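Local coordinates for protein toxin PAU_02230 (Photorhabdus asymbiotica subsp. asymbiotica ATCC 43949, PDB 6HV6) that is a bacterial toxin of the PaTox type, modelled here as a six-stranded antiparallel sheet flanked by helices, with a helical part at the other end, at residues H289-S294 against K329-Y334; A104-A109 against T142-K147; K193-E198 against N229-N234; E81-M86 against E156-I161; I66-Y71 against V183-Q188. The protein carries 1 engineered substitution. All coordinates share one frame; numbering follows the deposited sequence.

In the fold
From the N terminus, three loops nest. Contact 5 opens at the hairpin of residues 66-71, contact 4 opens on helix 80-93, and contact 2 opens on helix 101-115. They close in reverse order: contact 2 at the start of helix 144-176, contact 4 further along the same helix, and contact 5 on strand 182-185. Contact 3 then closes a helical loop between 193-198 and 229-234, and contact 1 closes the last one, from strand 289-296 to helix 320-334. These two follow in series and no loops cross. Contacts 3 and 5 touch where the Gln188 side chain probably hydrogen-bonds Ser197 OG and Glu198 N, while contacts 1 and 5 reach the same six-stranded sheet.

Contact 1. Residues H289-S294 against K329-Y334; sequences HTMLIS and KKMQQY
Met291 brings its sulfur obliquely to the ring of Tyr334 and its chain end against Met331, a Met-aromatic contact between strand 289-296 of the six-stranded antiparallel sheet and helix 320-334. The sulfur lies 5.4 Å from the centroid of the Tyr334 ring and 61° off the ring normal, so it sits neither squarely over the face nor in the ring plane. The two methionines meet tip to tip: Met291 SD is 3.5 Å from Met331 CE, and the methyl carbons, Met291 CE and Met331 CE, are 3.8 Å apart. Met331 gets there although its CB does not point at the strand, because its chain bends twice, at chi2 and chi3, and lays CE at the edge of the Tyr334 ring, in plane. With the segment axes 12.8 Å apart, long side chains have to bridge the gap. Phe307 of strand 304-309 touches both methionines. Two residues earlier on the strand, His289 reaches for Tyr334 with CG anti to the backbone N (chi1 -165°). Their rings are set obliquely, with planes at 60° and centroids 5.6 Å apart. The polar ends share an outside partner: Asp309 is hydrogen-bonded to His289 NE2 through OD1 and to Tyr334 OH through OD2, and Asn311 ND2 also bonds that hydroxyl; His289 NE2 and Tyr334 OH are 3.5 Å apart.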
# COMPACT_ATOMS: atom_id res chain seq x y z
N HIS A 289 -6.50 8.97 -0.48
CA HIS A 289 -5.80 8.13 -1.45
C HIS A 289 -5.47 8.97 -2.67
O HIS A 289 -6.15 9.95 -2.97
CB HIS A 289 -6.65 6.91 -1.85
CG HIS A 289 -5.87 5.84 -2.55
ND1 HIS A 289 -4.56 5.53 -2.23
CD2 HIS A 289 -6.23 4.98 -3.54
CE1 HIS A 289 -4.14 4.55 -3.01
NE2 HIS A 289 -5.13 4.19 -3.81
N THR A 290 -4.42 8.57 -3.37
CA THR A 290 -4.04 9.19 -4.63
C THR A 290 -3.75 8.09 -5.63
O THR A 290 -3.16 7.07 -5.28
CB THR A 290 -2.81 10.10 -4.48
OG1 THR A 290 -3.04 11.06 -3.45
CG2 THR A 290 -2.49 10.82 -5.81
N MET A 291 -4.17 8.30 -6.87
CA MET A 291 -3.91 7.33 -7.92
C MET A 291 -3.51 8.11 -9.16
O MET A 291 -3.35 9.34 -9.14
CB MET A 291 -5.14 6.44 -8.13
CG MET A 291 -5.50 5.54 -6.91
SD MET A 291 -7.22 5.02 -7.00
CE MET A 291 -8.03 6.54 -6.54
N LEU A 292 -3.37 7.41 -10.28
CA LEU A 292 -2.82 8.04 -11.46
C LEU A 292 -3.38 7.35 -12.69
O LEU A 292 -3.49 6.12 -12.71
CB LEU A 292 -1.29 7.95 -11.45
CG LEU A 292 -0.57 8.42 -12.71
CD1 LEU A 292 -0.46 9.92 -12.66
CD2 LEU A 292 0.80 7.74 -12.80
N ILE A 293 -3.72 8.13 -13.72
CA ILE A 293 -4.05 7.56 -15.01
C ILE A 293 -3.25 8.29 -16.07
O ILE A 293 -3.00 9.50 -15.96
CB ILE A 293 -5.57 7.61 -15.32
CG1 ILE A 293 -6.11 9.03 -15.27
CG2 ILE A 293 -6.34 6.75 -14.32
CD1 ILE A 293 -7.64 9.07 -15.24
N SER A 294 -2.82 7.55 -17.09
CA SER A 294 -1.88 8.10 -18.04
C SER A 294 -2.19 7.57 -19.43
O SER A 294 -2.81 6.52 -19.59
CB SER A 294 -0.43 7.77 -17.66
OG SER A 294 -0.09 8.35 -16.41
N LYS A 329 -14.94 0.49 -12.15
CA LYS A 329 -15.22 -0.68 -11.33
C LYS A 329 -14.41 -0.65 -10.04
O LYS A 329 -14.92 -1.00 -8.97
CB LYS A 329 -14.91 -1.95 -12.14
CG LYS A 329 -15.16 -3.24 -11.40
CD LYS A 329 -15.04 -4.43 -12.35
CE LYS A 329 -13.59 -4.70 -12.77
NZ LYS A 329 -13.52 -5.79 -13.80
N LYS A 330 -13.16 -0.19 -10.11
CA LYS A 330 -12.33 -0.14 -8.90
C LYS A 330 -12.79 0.97 -7.95
O LYS A 330 -12.67 0.82 -6.73
CB LYS A 330 -10.86 0.04 -9.29
CG LYS A 330 -10.27 -1.18 -10.03
CD LYS A 330 -10.28 -2.44 -9.15
CE LYS A 330 -11.17 -3.54 -9.71
NZ LYS A 330 -10.98 -4.83 -8.97
N MET A 331 -13.29 2.09 -8.47
CA MET A 331 -13.80 3.11 -7.57
C MET A 331 -15.03 2.61 -6.82
O MET A 331 -15.18 2.86 -5.61
CB MET A 331 -14.12 4.39 -8.35
CG MET A 331 -12.88 5.08 -8.98
SD MET A 331 -11.47 5.39 -7.85
CE MET A 331 -10.42 3.99 -8.14
N GLN A 332 -15.92 1.90 -7.51
CA GLN A 332 -17.07 1.32 -6.82
C GLN A 332 -16.64 0.28 -5.81
O GLN A 332 -17.23 0.18 -4.73
CB GLN A 332 -18.03 0.76 -7.85
CG GLN A 332 -18.41 1.83 -8.87
CD GLN A 332 -19.52 1.40 -9.80
OE1 GLN A 332 -19.61 0.23 -10.18
NE2 GLN A 332 -20.37 2.35 -10.17
N GLN A 333 -15.58 -0.48 -6.11
CA GLN A 333 -15.04 -1.44 -5.14
C GLN A 333 -14.52 -0.74 -3.89
O GLN A 333 -14.69 -1.24 -2.78
CB GLN A 333 -13.93 -2.26 -5.81
CG GLN A 333 -13.42 -3.43 -4.98
CD GLN A 333 -12.26 -4.17 -5.64
OE1 GLN A 333 -11.32 -3.56 -6.15
NE2 GLN A 333 -12.34 -5.50 -5.65
N TYR A 334 -13.86 0.41 -4.05
CA TYR A 334 -13.50 1.23 -2.90
C TYR A 334 -14.72 1.86 -2.23
O TYR A 334 -14.60 2.38 -1.12
CB TYR A 334 -12.58 2.37 -3.30
CG TYR A 334 -11.12 2.04 -3.43
CD1 TYR A 334 -10.38 1.58 -2.34
CD2 TYR A 334 -10.45 2.26 -4.63
CE1 TYR A 334 -9.02 1.32 -2.45
CE2 TYR A 334 -9.08 2.00 -4.75
CZ TYR A 334 -8.37 1.53 -3.66
OH TYR A 334 -7.02 1.27 -3.78

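Contact 2. Residues A104-A109 against T142-K147; sequences AQAQQA and TDATTK
Ala109 and Ala144 point their methyl groups toward the opposite helix, whereas Ala106 and Thr145 flank them with CB bonds turned more across the interface, and with such small side chains the backbones lie close. The evidence is in the backbone: Ala109 CA and Thr145 CA are 4.8 Å apart. Between the methyls, Ala144 CB lies 3.9 Å from Ala109 CB and 4.0 Å from Ala106 CB, so it sits against both alanines, one helical turn apart. The carbonyl Ala106 O also leans on that methyl. On the Thr145 side the hydroxyl does the touching, with OG1 3.4 Å from Ala109 CB; chi1 of -58° places this oxygen beside the backbone N and CG2 anti to that N. A weak CA-H...O contact from Thr145 CA to Ala109 O, 3.6 Å with an angle of 159° at the hydrogen, crosses here, with no conventional hydrogen bond.

In residues 142-147 the helix begins at Ala144. Asp143 is the N-cap: its OD1 accepts from Thr146 N at 2.8 Å, nearly along the C-O axis, and from Thr146 OG1 at 2.6 Å, above the carboxylate plane. Lys147 NZ, bonded to Thr142 OG1 and to Thr142 O, ties the preceding loop back. The contact thus joins helix 101-115 to the beginning of helix 144-176, where Tyr93 of helix 80-93 packs on Ala144 and Tyr122 of a loop packs on Thr145.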
# COMPACT_ATOMS: atom_id res chain seq x y z
N ALA A 104 -6.81 1.54 31.00
CA ALA A 104 -5.48 2.09 30.79
C ALA A 104 -4.40 1.18 31.37
O ALA A 104 -3.35 0.97 30.74
CB ALA A 104 -5.39 3.49 31.39
N GLN A 105 -4.66 0.61 32.55
CA GLN A 105 -3.68 -0.29 33.15
C GLN A 105 -3.46 -1.53 32.29
O GLN A 105 -2.33 -1.99 32.12
CB GLN A 105 -4.12 -0.70 34.55
CG GLN A 105 -3.17 -1.67 35.23
CD GLN A 105 -3.67 -2.14 36.59
OE1 GLN A 105 -4.77 -1.79 37.01
NE2 GLN A 105 -2.86 -2.94 37.28
N ALA A 106 -4.54 -2.10 31.74
CA ALA A 106 -4.40 -3.25 30.87
C ALA A 106 -3.64 -2.88 29.61
O ALA A 106 -2.83 -3.67 29.10
CB ALA A 106 -5.78 -3.82 30.51
N GLN A 107 -3.87 -1.68 29.09
CA GLN A 107 -3.15 -1.26 27.90
C GLN A 107 -1.67 -1.06 28.19
O GLN A 107 -0.82 -1.49 27.40
CB GLN A 107 -3.78 0.02 27.34
CG GLN A 107 -5.14 -0.27 26.75
CD GLN A 107 -5.87 0.97 26.32
OE1 GLN A 107 -5.32 2.07 26.38
NE2 GLN A 107 -7.10 0.80 25.89
N GLN A 108 -1.34 -0.45 29.33
CA GLN A 108 0.07 -0.30 29.69
C GLN A 108 0.74 -1.66 29.86
O GLN A 108 1.86 -1.87 29.38
CB GLN A 108 0.22 0.53 30.96
CG GLN A 108 1.66 0.90 31.27
CD GLN A 108 1.78 2.05 32.25
OE1 GLN A 108 0.85 2.34 33.01
NE2 GLN A 108 2.93 2.73 32.24
N ALA A 109 0.08 -2.59 30.55
CA ALA A 109 0.66 -3.91 30.76
C ALA A 109 0.82 -4.67 29.45
O ALA A 109 1.85 -5.32 29.22
CB ALA A 109 -0.21 -4.71 31.73
N THR A 142 -5.23 -15.75 30.23
CA THR A 142 -4.01 -14.99 30.03
C THR A 142 -4.27 -13.53 30.35
O THR A 142 -5.23 -12.94 29.85
CB THR A 142 -3.48 -15.13 28.59
OG1 THR A 142 -4.51 -14.82 27.66
CG2 THR A 142 -2.99 -16.55 28.35
N ASP A 143 -3.41 -12.94 31.19
CA ASP A 143 -3.61 -11.56 31.59
C ASP A 143 -3.08 -10.61 30.51
O ASP A 143 -2.54 -11.03 29.49
CB ASP A 143 -2.97 -11.28 32.95
CG ASP A 143 -1.44 -11.48 32.96
OD1 ASP A 143 -0.80 -11.59 31.90
OD2 ASP A 143 -0.88 -11.53 34.08
N ALA A 144 -3.24 -9.31 30.76
CA ALA A 144 -2.88 -8.30 29.77
C ALA A 144 -1.41 -8.42 29.37
O ALA A 144 -1.07 -8.36 28.19
CB ALA A 144 -3.17 -6.90 30.32
N THR A 145 -0.53 -8.59 30.36
CA THR A 145 0.90 -8.68 30.05
C THR A 145 1.17 -9.86 29.14
O THR A 145 1.87 -9.75 28.13
CB THR A 145 1.70 -8.80 31.35
OG1 THR A 145 1.41 -7.67 32.18
CG2 THR A 145 3.20 -8.85 31.06
N THR A 146 0.57 -11.01 29.47
CA THR A 146 0.85 -12.24 28.75
C THR A 146 0.33 -12.16 27.32
O THR A 146 1.01 -12.60 26.39
CB THR A 146 0.22 -13.41 29.52
OG1 THR A 146 0.74 -13.40 30.85
CG2 THR A 146 0.53 -14.74 28.89
N LYS A 147 -0.86 -11.58 27.14
CA LYS A 147 -1.35 -11.34 25.79
C LYS A 147 -0.38 -10.46 25.00
O LYS A 147 -0.09 -10.75 23.84
CB LYS A 147 -2.74 -10.70 25.85
CG LYS A 147 -3.87 -11.62 26.40
CD LYS A 147 -5.23 -10.98 26.09
CE LYS A 147 -6.37 -11.49 27.01
NZ LYS A 147 -6.56 -12.98 26.98

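Contact 3. Residues K193-E198 against N229-N234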
# COMPACT_ATOMS: atom_id res chain seq x y z
N LYS A 193 5.78 -1.93 4.67
CA LYS A 193 5.97 -2.52 6.00
C LYS A 193 5.13 -1.81 7.06
O LYS A 193 5.62 -1.45 8.13
CB LYS A 193 7.44 -2.50 6.39
CG LYS A 193 8.37 -3.23 5.45
CD LYS A 193 9.81 -3.11 5.95
CE LYS A 193 10.76 -3.76 4.98
NZ LYS A 193 10.33 -3.39 3.60
N GLY A 194 3.86 -1.58 6.75
CA GLY A 194 2.97 -0.94 7.70
C GLY A 194 3.17 0.54 7.91
O GLY A 194 2.42 1.15 8.68
N LYS A 195 4.16 1.16 7.26
CA LYS A 195 4.30 2.60 7.31
C LYS A 195 3.09 3.26 6.65
O LYS A 195 2.37 2.62 5.88
CB LYS A 195 5.60 3.03 6.62
CG LYS A 195 6.88 2.62 7.36
CD LYS A 195 7.13 3.50 8.58
CE LYS A 195 8.46 3.19 9.23
NZ LYS A 195 8.43 1.86 9.90
N PRO A 196 2.83 4.53 6.96
CA PRO A 196 1.69 5.22 6.35
C PRO A 196 1.78 5.27 4.82
O PRO A 196 2.86 5.21 4.22
CB PRO A 196 1.76 6.62 6.95
CG PRO A 196 2.42 6.40 8.30
CD PRO A 196 3.43 5.31 8.06
N SER A 197 0.62 5.38 4.20
CA SER A 197 0.52 5.40 2.75
C SER A 197 1.40 6.48 2.14
O SER A 197 1.47 7.61 2.62
CB SER A 197 -0.93 5.64 2.34
OG SER A 197 -0.98 5.73 0.93
N GLU A 198 2.06 6.15 1.04
CA GLU A 198 2.79 7.15 0.27
C GLU A 198 2.22 7.27 -1.14
O GLU A 198 2.94 7.50 -2.10
CB GLU A 198 4.29 6.84 0.23
CG GLU A 198 4.97 6.92 1.59
CD GLU A 198 4.94 8.32 2.18
OE1 GLU A 198 4.71 9.28 1.41
OE2 GLU A 198 5.12 8.45 3.42
N ASN A 229 16.05 -3.70 5.26
CA ASN A 229 16.15 -4.02 6.67
C ASN A 229 16.11 -2.76 7.53
O ASN A 229 16.43 -2.81 8.72
CB ASN A 229 17.41 -4.83 6.96
CG ASN A 229 18.68 -4.00 6.89
OD1 ASN A 229 18.74 -2.99 6.17
ND2 ASN A 229 19.71 -4.41 7.63
N ASP A 230 15.74 -1.62 6.94
CA ASP A 230 15.72 -0.35 7.66
C ASP A 230 15.04 0.66 6.75
O ASP A 230 15.72 1.45 6.09
CB ASP A 230 17.14 0.09 8.04
CG ASP A 230 17.16 1.32 8.95
OD1 ASP A 230 16.08 1.80 9.36
OD2 ASP A 230 18.27 1.81 9.23
N ILE A 231 13.71 0.62 6.67
CA ILE A 231 13.04 1.34 5.60
C ILE A 231 13.24 2.85 5.74
O ILE A 231 13.30 3.56 4.73
CB ILE A 231 11.54 0.97 5.55
CG1 ILE A 231 10.88 1.63 4.34
CG2 ILE A 231 10.83 1.36 6.84
CD1 ILE A 231 9.44 1.21 4.15
N THR A 232 13.38 3.36 6.97
CA THR A 232 13.58 4.79 7.13
C THR A 232 14.95 5.24 6.64
O THR A 232 15.17 6.45 6.53
CB THR A 232 13.38 5.20 8.60
OG1 THR A 232 14.35 4.55 9.43
CG2 THR A 232 11.98 4.81 9.07
N SER A 233 15.87 4.32 6.35
CA SER A 233 17.15 4.64 5.72
C SER A 233 17.20 4.23 4.25
O SER A 233 18.27 4.27 3.64
CB SER A 233 18.30 3.97 6.47
OG SER A 233 18.46 4.50 7.75
N ASN A 234 16.07 3.80 3.68
CA ASN A 234 15.99 3.47 2.26
C ASN A 234 15.87 4.76 1.46
O ASN A 234 14.98 5.57 1.74
CB ASN A 234 14.77 2.57 1.99
CG ASN A 234 14.62 2.20 0.50
OD1 ASN A 234 14.02 2.95 -0.26
ND2 ASN A 234 15.20 1.07 0.08
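Lys193 NZ is modelled donating to Ile225 O and, weakly, to Tyr226 O, though the side chain is poorly ordered, while its aliphatic chain passes near Ile231. The nearest approach of that chain is loose, 4.4 Å from Lys193 CD to Ile231 CB, and with the disorder its position carries less weight than that of Lys195. Lys195 touches more firmly: its CE rests against both methyls, 3.8 Å from Ile231 CG2 and 3.9 Å from Thr232 CG2. The chain is bent at chi2 and chi4; it slides past the Ile231 side chain in the opposite direction and crosses Thr232 at about a right angle.

The contact joins two loops between helices. Residues 193-198 lead from helix 188-191 to helix 199-211, and residues 229-234 lead from helix 215-224 to helix 235-244. Lys193 leaves the first helix with positive phi (53°). In the second loop a 3-10 segment, 231-233, is marked by backbone bonds from Ser233 N to Asp230 O, 2.9 Å, and from Asn234 N to Ile231 O, 3.0 Å. Ser233 OG donates to Asp230 OD2 at 3.1 Å, well above the carboxylate plane (64° out of it). Asn234 is the N-cap of helix 235-244, its OD1 accepting from Tyr237 N. The Tyr237 side chain in turn packs against both Lys195 and Ile231.

Contact 4. Residues E81-M86 against E156-I161; sequences ENFDTM and ESIKDI. With EDO (1,2-ethanediol), chain C.
A helix-helix packing contact of purely apolar side chains joins helix 80-93 to helix 144-176, with Phe83 and Met86 on one side and Ile158 and Ile161 on the other. Each pair is spaced three residues apart, so each helix presents one turn of its surface. The short segments cross at -111° with axes 13.1 Å apart at closest, a separation that the side chains bridge. Phe83, its CG anti to the backbone N (chi1 -179°), stretches out until its ring end meets Ile161: CZ is 3.7 Å from Ile161 CG2, and CE1 is 3.8 Å from Ile161 CD1. Ile161 CG2 and Ile158 CG1 come in obliquely to the ring, and the side chains of Phe83 and Ile161 slide past each other in opposite directions. Ile158 CG1 lies further from the ring, 4.3 Å from Phe83 CE1. Met86 meets Ile158 tip to tip, the bend at chi3 (75°) setting CE 3.6 Å from Ile158 CD1.

Behind the interface, Thr85 N and Thr85 OG1 reach Glu81 O from opposite faces of its plane. On the other helix, kinked where the N atoms of Glu156 and Ser157 lack a bond to the preceding turn, Ser157 OG pairs with O2 of a 1,2-ethanediol at 2.9 Å, and a contact of Asp160 OD2 with its O1 is doubtfully short. Ile76 and Tyr78 of a nearby loop pack on Ile161. With no hydrogen bond across, the two helices are joined here by dispersion and the burial of apolar surface.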
# COMPACT_ATOMS: atom_id res chain seq x y z
N GLU A 81 -10.84 -18.36 12.29
CA GLU A 81 -11.77 -17.83 13.29
C GLU A 81 -11.04 -17.36 14.54
O GLU A 81 -11.31 -16.27 15.06
CB GLU A 81 -12.81 -18.89 13.64
CG GLU A 81 -13.86 -18.41 14.61
CD GLU A 81 -14.88 -19.48 14.95
OE1 GLU A 81 -14.99 -20.46 14.19
OE2 GLU A 81 -15.57 -19.33 15.99
N ASN A 82 -10.09 -18.16 15.03
CA ASN A 82 -9.31 -17.72 16.18
C ASN A 82 -8.44 -16.52 15.83
O ASN A 82 -8.29 -15.60 16.64
CB ASN A 82 -8.45 -18.87 16.72
CG ASN A 82 -9.28 -19.94 17.38
OD1 ASN A 82 -10.47 -19.75 17.62
ND2 ASN A 82 -8.66 -21.08 17.69
N PHE A 83 -7.86 -16.51 14.63
CA PHE A 83 -7.09 -15.35 14.20
C PHE A 83 -7.94 -14.08 14.23
O PHE A 83 -7.52 -13.05 14.76
CB PHE A 83 -6.52 -15.59 12.80
CG PHE A 83 -5.69 -14.45 12.27
CD1 PHE A 83 -4.34 -14.36 12.56
CD2 PHE A 83 -6.26 -13.47 11.47
CE1 PHE A 83 -3.58 -13.31 12.07
CE2 PHE A 83 -5.50 -12.42 10.98
CZ PHE A 83 -4.16 -12.34 11.28
N ASP A 84 -9.15 -14.15 13.67
CA ASP A 84 -10.04 -13.00 13.66
C ASP A 84 -10.39 -12.55 15.07
O ASP A 84 -10.41 -11.34 15.36
CB ASP A 84 -11.31 -13.31 12.86
CG ASP A 84 -11.03 -13.63 11.39
OD1 ASP A 84 -9.98 -13.21 10.85
OD2 ASP A 84 -11.87 -14.31 10.75
N THR A 85 -10.66 -13.49 15.97
CA THR A 85 -10.92 -13.15 17.37
C THR A 85 -9.73 -12.42 17.99
O THR A 85 -9.90 -11.41 18.69
CB THR A 85 -11.25 -14.42 18.17
OG1 THR A 85 -12.45 -15.00 17.66
CG2 THR A 85 -11.44 -14.10 19.63
N MET A 86 -8.52 -12.91 17.74
CA MET A 86 -7.34 -12.24 18.29
C MET A 86 -7.20 -10.82 17.74
O MET A 86 -6.90 -9.88 18.50
CB MET A 86 -6.09 -13.05 17.96
CG MET A 86 -4.79 -12.26 18.15
SD MET A 86 -3.35 -13.23 17.67
CE MET A 86 -3.50 -13.15 15.89
N GLU A 156 5.90 -11.65 13.78
CA GLU A 156 6.37 -11.97 12.43
C GLU A 156 5.37 -12.86 11.71
O GLU A 156 5.13 -12.69 10.51
CB GLU A 156 7.75 -12.63 12.50
CG GLU A 156 8.87 -11.67 12.91
CD GLU A 156 8.89 -10.38 12.10
OE1 GLU A 156 8.77 -10.44 10.87
OE2 GLU A 156 9.01 -9.29 12.71
N SER A 157 4.78 -13.83 12.41
CA SER A 157 3.76 -14.68 11.79
C SER A 157 2.57 -13.86 11.33
O SER A 157 2.04 -14.07 10.23
CB SER A 157 3.33 -15.77 12.75
OG SER A 157 4.39 -16.68 12.92
N ILE A 158 2.13 -12.92 12.16
CA ILE A 158 0.97 -12.11 11.79
C ILE A 158 1.29 -11.26 10.57
O ILE A 158 0.46 -11.11 9.66
CB ILE A 158 0.53 -11.25 12.99
CG1 ILE A 158 -0.00 -12.17 14.09
CG2 ILE A 158 -0.52 -10.23 12.55
CD1 ILE A 158 -0.33 -11.46 15.37
N LYS A 159 2.51 -10.71 10.51
CA LYS A 159 2.94 -9.96 9.33
C LYS A 159 2.95 -10.85 8.09
O LYS A 159 2.52 -10.42 7.01
CB LYS A 159 4.33 -9.36 9.58
CG LYS A 159 4.30 -8.09 10.43
CD LYS A 159 5.68 -7.78 11.02
CE LYS A 159 6.64 -7.26 9.97
NZ LYS A 159 6.36 -5.84 9.58
N ASP A 160 3.41 -12.09 8.21
CA ASP A 160 3.39 -13.00 7.07
C ASP A 160 1.96 -13.31 6.63
O ASP A 160 1.67 -13.39 5.43
CB ASP A 160 4.12 -14.30 7.40
CG ASP A 160 5.63 -14.15 7.36
OD1 ASP A 160 6.14 -13.13 6.85
OD2 ASP A 160 6.32 -15.07 7.86
N ILE A 161 1.05 -13.50 7.59
CA ILE A 161 -0.35 -13.75 7.26
C ILE A 161 -0.92 -12.55 6.50
O ILE A 161 -1.54 -12.70 5.44
CB ILE A 161 -1.13 -14.06 8.54
CG1 ILE A 161 -0.76 -15.46 9.04
CG2 ILE A 161 -2.64 -13.92 8.34
CD1 ILE A 161 -1.39 -15.83 10.34
C1 EDO C . 5.40 -17.20 9.86
O1 EDO C . 6.64 -17.08 9.15
C2 EDO C . 5.01 -18.67 9.99
O2 EDO C . 3.96 -18.78 10.95

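Contact 5. Residues I66-Y71 against V183-Q188; sequences ITISGY and VVLTPQ
Ile68 makes the tight half of this contact, packed against Leu185 and Pro187, while Ser69 beside it reaches across at the exposed side. The isoleucine uses both branches. Its CD1 meets Leu185 CD1 at 3.7 Å, and its CG2, anti to the backbone N, lies 3.8 Å from Pro187 CD and 3.9 Å from Leu185 CB. The side chains cross obliquely, and CG2 touches both the leucine and the proline ring. Ala167 of helix 144-176 and Met223 of helix 215-224 also touch Ile68, which is buried. At the solvent side the contact is carried by a single polar bond: Ser69 OG donates to Leu185 O at 2.7 Å, in the carbonyl plane with a C=O...donor angle of 153°. The serine torsion (chi1 -66°) sets OG beside its own backbone N, facing the strand.

The loop that offers these residues is a type I' beta turn from Ile68 to Tyr71, closing the hairpin of strands 65-68 and 71-74. Its ends are paired, Ile68 N to Tyr71 O at 2.8 Å and Tyr71 N to Ile68 O at 3.1 Å. Strand 182-185 is an outermost strand of the six-stranded sheet; Val184 pairs by backbone hydrogen bonds with Met314 of strand 313-317 and Thr186 with Tyr312 just before it. Leu185 O points instead to the hairpin, so a side-chain hydroxyl satisfies a carbonyl at the sheet's edge. Chemically, the hairpin is attached by apolar packing inside and one short hydroxyl-to-carbonyl bond lying in the carbonyl plane outside, without any backbone pairing between the two segments.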
# COMPACT_ATOMS: atom_id res chain seq x y z
N ILE A 66 2.23 -17.47 -3.56
CA ILE A 66 1.94 -16.39 -4.50
C ILE A 66 3.20 -15.57 -4.70
O ILE A 66 3.84 -15.16 -3.72
CB ILE A 66 0.78 -15.50 -4.01
CG1 ILE A 66 -0.51 -16.33 -3.94
CG2 ILE A 66 0.61 -14.29 -4.94
CD1 ILE A 66 -1.61 -15.68 -3.15
N THR A 67 3.57 -15.35 -5.96
CA THR A 67 4.73 -14.56 -6.33
C THR A 67 4.26 -13.20 -6.84
O THR A 67 3.48 -13.12 -7.79
CB THR A 67 5.56 -15.27 -7.39
OG1 THR A 67 6.06 -16.49 -6.83
CG2 THR A 67 6.72 -14.42 -7.82
N ILE A 68 4.73 -12.13 -6.19
CA ILE A 68 4.42 -10.76 -6.56
C ILE A 68 5.73 -10.10 -6.98
O ILE A 68 6.56 -9.74 -6.13
CB ILE A 68 3.77 -9.97 -5.42
CG1 ILE A 68 2.49 -10.64 -4.94
CG2 ILE A 68 3.49 -8.55 -5.88
CD1 ILE A 68 1.37 -10.56 -5.92
N SER A 69 5.93 -9.94 -8.29
CA SER A 69 7.07 -9.22 -8.85
C SER A 69 8.40 -9.75 -8.32
O SER A 69 9.28 -9.00 -7.91
CB SER A 69 6.93 -7.72 -8.61
OG SER A 69 5.81 -7.22 -9.35
N GLY A 70 8.53 -11.07 -8.34
CA GLY A 70 9.75 -11.73 -7.94
C GLY A 70 9.80 -12.16 -6.49
O GLY A 70 10.69 -12.95 -6.13
N TYR A 71 8.88 -11.70 -5.65
CA TYR A 71 8.86 -12.04 -4.23
C TYR A 71 7.82 -13.11 -3.96
O TYR A 71 6.65 -12.95 -4.34
CB TYR A 71 8.59 -10.81 -3.37
CG TYR A 71 9.72 -9.81 -3.41
CD1 TYR A 71 10.79 -9.91 -2.52
CD2 TYR A 71 9.75 -8.80 -4.35
CE1 TYR A 71 11.83 -9.01 -2.55
CE2 TYR A 71 10.80 -7.89 -4.40
CZ TYR A 71 11.84 -8.01 -3.49
OH TYR A 71 12.89 -7.12 -3.52
N VAL A 183 -0.34 -6.28 -16.59
CA VAL A 183 -0.53 -5.80 -15.23
C VAL A 183 0.78 -6.00 -14.48
O VAL A 183 1.38 -7.08 -14.56
CB VAL A 183 -1.70 -6.51 -14.51
CG1 VAL A 183 -1.77 -6.08 -13.04
CG2 VAL A 183 -3.03 -6.23 -15.23
N VAL A 184 1.25 -4.96 -13.81
CA VAL A 184 2.44 -5.03 -12.97
C VAL A 184 2.00 -4.77 -11.54
O VAL A 184 1.50 -3.68 -11.23
CB VAL A 184 3.53 -4.04 -13.43
CG1 VAL A 184 4.72 -4.09 -12.50
CG2 VAL A 184 3.98 -4.36 -14.84
N LEU A 185 2.15 -5.77 -10.67
CA LEU A 185 1.71 -5.65 -9.29
C LEU A 185 2.82 -5.05 -8.42
O LEU A 185 3.95 -5.56 -8.41
CB LEU A 185 1.30 -7.01 -8.75
CG LEU A 185 0.08 -7.60 -9.46
CD1 LEU A 185 -0.31 -8.90 -8.80
CD2 LEU A 185 -1.09 -6.62 -9.43
N THR A 186 2.49 -3.99 -7.67
CA THR A 186 3.41 -3.40 -6.68
C THR A 186 2.58 -2.87 -5.52
O THR A 186 2.44 -1.66 -5.34
CB THR A 186 4.26 -2.28 -7.30
OG1 THR A 186 3.39 -1.28 -7.84
CG2 THR A 186 5.18 -2.79 -8.38
N PRO A 187 1.99 -3.76 -4.73
CA PRO A 187 1.07 -3.31 -3.65
C PRO A 187 1.86 -2.62 -2.55
O PRO A 187 2.76 -3.22 -1.95
CB PRO A 187 0.44 -4.63 -3.15
CG PRO A 187 0.79 -5.67 -4.17
CD PRO A 187 2.07 -5.23 -4.82
N GLN A 188 1.53 -1.35 -2.27
CA GLN A 188 2.41 -0.61 -1.36
C GLN A 188 2.35 -1.15 0.06
O GLN A 188 3.32 -1.03 0.81
CB GLN A 188 2.10 0.90 -1.37
CG GLN A 188 0.72 1.25 -0.83
CD GLN A 188 0.54 2.75 -0.56
OE1 GLN A 188 1.51 3.51 -0.53
NE2 GLN A 188 -0.71 3.16 -0.35